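Local coordinates for putative bacterial transcription regulation protein (Staphylococcus aureus, PDB 3LUR), which is of unknown function but probably binds a small effector molecule in the control of transcription, at residues A[137-142]-A[146-151]. Numbering follows the deposited sequence. Where two conformers were deposited one is given.
Sequences LYQDGD and EKYITE. With EDO (1,2-ethanediol), chain E; EDO (1,2-ethanediol), chain H.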
# COMPACT_ATOMS: atom_id res chain seq x y z
N LEU A 137 -4.21 1.15 -2.06
CA LEU A 137 -4.31 0.87 -3.48
C LEU A 137 -5.00 2.05 -4.14
O LEU A 137 -6.15 2.42 -3.79
CB LEU A 137 -5.05 -0.44 -3.72
CG LEU A 137 -5.23 -0.90 -5.18
CD1 LEU A 137 -3.85 -1.22 -5.81
CD2 LEU A 137 -6.20 -2.07 -5.31
N TYR A 138 -4.30 2.62 -5.12
CA TYR A 138 -4.74 3.85 -5.83
C TYR A 138 -5.16 3.61 -7.29
O TYR A 138 -4.33 3.32 -8.14
CB TYR A 138 -3.62 4.88 -5.81
CG TYR A 138 -3.21 5.32 -4.43
CD1 TYR A 138 -3.91 6.30 -3.76
CD2 TYR A 138 -2.12 4.75 -3.79
CE1 TYR A 138 -3.54 6.70 -2.50
CE2 TYR A 138 -1.74 5.13 -2.54
CZ TYR A 138 -2.47 6.10 -1.88
OH TYR A 138 -2.09 6.48 -0.61
N GLN A 139 -6.45 3.72 -7.54
CA GLN A 139 -7.01 3.69 -8.86
C GLN A 139 -6.72 5.01 -9.52
O GLN A 139 -6.34 6.00 -8.84
CB GLN A 139 -8.53 3.50 -8.78
CG GLN A 139 -9.25 4.64 -8.05
CD GLN A 139 -10.74 4.42 -7.94
OE1 GLN A 139 -11.40 4.14 -8.92
NE2 GLN A 139 -11.27 4.53 -6.73
N ASP A 140 -6.89 5.06 -10.84
CA ASP A 140 -6.74 6.28 -11.55
C ASP A 140 -7.94 7.16 -11.18
O ASP A 140 -9.02 6.65 -10.83
CB ASP A 140 -6.69 6.04 -13.05
CG ASP A 140 -6.10 7.21 -13.81
OD1 ASP A 140 -5.55 8.15 -13.18
OD2 ASP A 140 -6.14 7.16 -15.05
N GLY A 141 -7.76 8.46 -11.30
CA GLY A 141 -8.80 9.42 -11.01
C GLY A 141 -8.18 10.74 -10.57
O GLY A 141 -6.99 10.99 -10.84
N ASP A 142 -8.96 11.58 -9.91
CA ASP A 142 -8.45 12.88 -9.41
C ASP A 142 -8.15 12.70 -7.92
O ASP A 142 -9.03 12.86 -7.09
CB ASP A 142 -9.47 13.97 -9.60
CG ASP A 142 -9.05 15.28 -8.94
OD1 ASP A 142 -7.87 15.41 -8.54
OD2 ASP A 142 -9.90 16.15 -8.82
N GLU A 146 -12.05 15.49 -2.81
CA GLU A 146 -12.55 15.03 -1.51
C GLU A 146 -13.40 13.79 -1.71
O GLU A 146 -13.72 13.11 -0.75
CB GLU A 146 -13.32 16.13 -0.76
CG GLU A 146 -12.42 17.28 -0.16
CD GLU A 146 -11.12 16.82 0.63
OE1 GLU A 146 -10.93 15.63 1.10
OE2 GLU A 146 -10.24 17.70 0.79
N LYS A 147 -13.67 13.44 -2.98
CA LYS A 147 -14.47 12.26 -3.31
C LYS A 147 -13.61 11.09 -3.79
O LYS A 147 -14.12 10.00 -4.05
CB LYS A 147 -15.53 12.58 -4.38
CG LYS A 147 -16.78 13.34 -3.87
CD LYS A 147 -16.54 14.83 -3.68
CE LYS A 147 -17.86 15.59 -3.44
NZ LYS A 147 -17.70 17.09 -3.61
N TYR A 148 -12.30 11.29 -3.92
CA TYR A 148 -11.43 10.22 -4.38
C TYR A 148 -11.40 9.07 -3.38
O TYR A 148 -11.33 9.29 -2.15
CB TYR A 148 -9.99 10.73 -4.66
CG TYR A 148 -9.06 9.64 -5.11
CD1 TYR A 148 -9.02 9.25 -6.46
CD2 TYR A 148 -8.28 8.95 -4.21
CE1 TYR A 148 -8.19 8.22 -6.88
CE2 TYR A 148 -7.43 7.93 -4.62
CZ TYR A 148 -7.40 7.55 -5.96
OH TYR A 148 -6.56 6.52 -6.33
N ILE A 149 -11.46 7.86 -3.89
CA ILE A 149 -11.44 6.66 -3.03
C ILE A 149 -10.15 5.88 -3.14
O ILE A 149 -9.75 5.47 -4.23
CB ILE A 149 -12.62 5.72 -3.35
CG1 ILE A 149 -13.93 6.41 -2.95
CG2 ILE A 149 -12.47 4.37 -2.54
CD1 ILE A 149 -15.17 5.72 -3.50
N THR A 150 -9.51 5.67 -1.98
CA THR A 150 -8.31 4.87 -1.85
C THR A 150 -8.72 3.63 -1.05
O THR A 150 -9.43 3.75 -0.05
CB THR A 150 -7.20 5.62 -1.02
OG1 THR A 150 -6.84 6.82 -1.68
CG2 THR A 150 -5.96 4.75 -0.84
N GLU A 151 -8.28 2.46 -1.48
CA GLU A 151 -8.52 1.25 -0.70
C GLU A 151 -7.38 0.99 0.22
O GLU A 151 -6.22 1.17 -0.14
CB GLU A 151 -8.75 0.04 -1.59
CG GLU A 151 -10.01 0.10 -2.38
CD GLU A 151 -10.25 -1.15 -3.21
OE1 GLU A 151 -9.31 -1.95 -3.41
OE2 GLU A 151 -11.38 -1.30 -3.71
C1 EDO E . -8.30 1.53 -11.77
O1 EDO E . -7.95 2.84 -12.26
C2 EDO E . -9.70 1.18 -12.25
O2 EDO E . -10.70 2.04 -11.66
C1 EDO H . -3.65 4.29 -12.35
O1 EDO H . -3.31 4.22 -10.95
C2 EDO H . -4.59 3.14 -12.72
O2 EDO H . -3.89 1.89 -12.72
O HOH W 1 -8.23 3.43 -5.19
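Y148 crosses from one arm of a hairpin to the backbone of Q139 on the other, its ring lying between the diverging chains. With CG anti to the backbone N (chi1 179°), the side chain reaches over to 137-142, where its hydroxyl donates to the carbonyl O of Q139, Y148 OH to Q139 O being 2.6 Å. That oxygen sits in the plane of the Y148 ring at its edge, consistent with the bond favouring this ring orientation. The Y138 and Y148 side chains cross at about a right angle, yet their rings are nearly parallel; Y148 CE2 lies at the edge of the Y138 ring, in its plane and 4.0 Å from Y138 CD1, while V106 touches both tyrosines.

At I149 the grip is returned: the Q139 side chain, extended beyond CG, slides past Y148 in the opposite direction and gives an almost straight hydrogen bond (170°) from NE2 to I149 O, 3.1 Å long, with I149 O in the plane of the Q139 side-chain amide. A water donates to I149 O and L137 O and accepts from Q139 N, bridging the strands where direct pairing lapses. T150 follows, its OG1 3.4 Å from CE1 of Y138, whose own hydroxyl bonds to E136. Regular pairing is reached at E151, which forms an antiparallel hydrogen-bonded pair with L137 through backbone hydrogen bonds from E151 N to L137 O (3.1 Å) and from L137 N to E151 O (2.8 Å).

Beyond this pair the hairpin of strands 134-138 and 149-156 opens into a loop bridged by water and side chains, at one end of the closed six-stranded antiparallel barrel of this effector-binding domain.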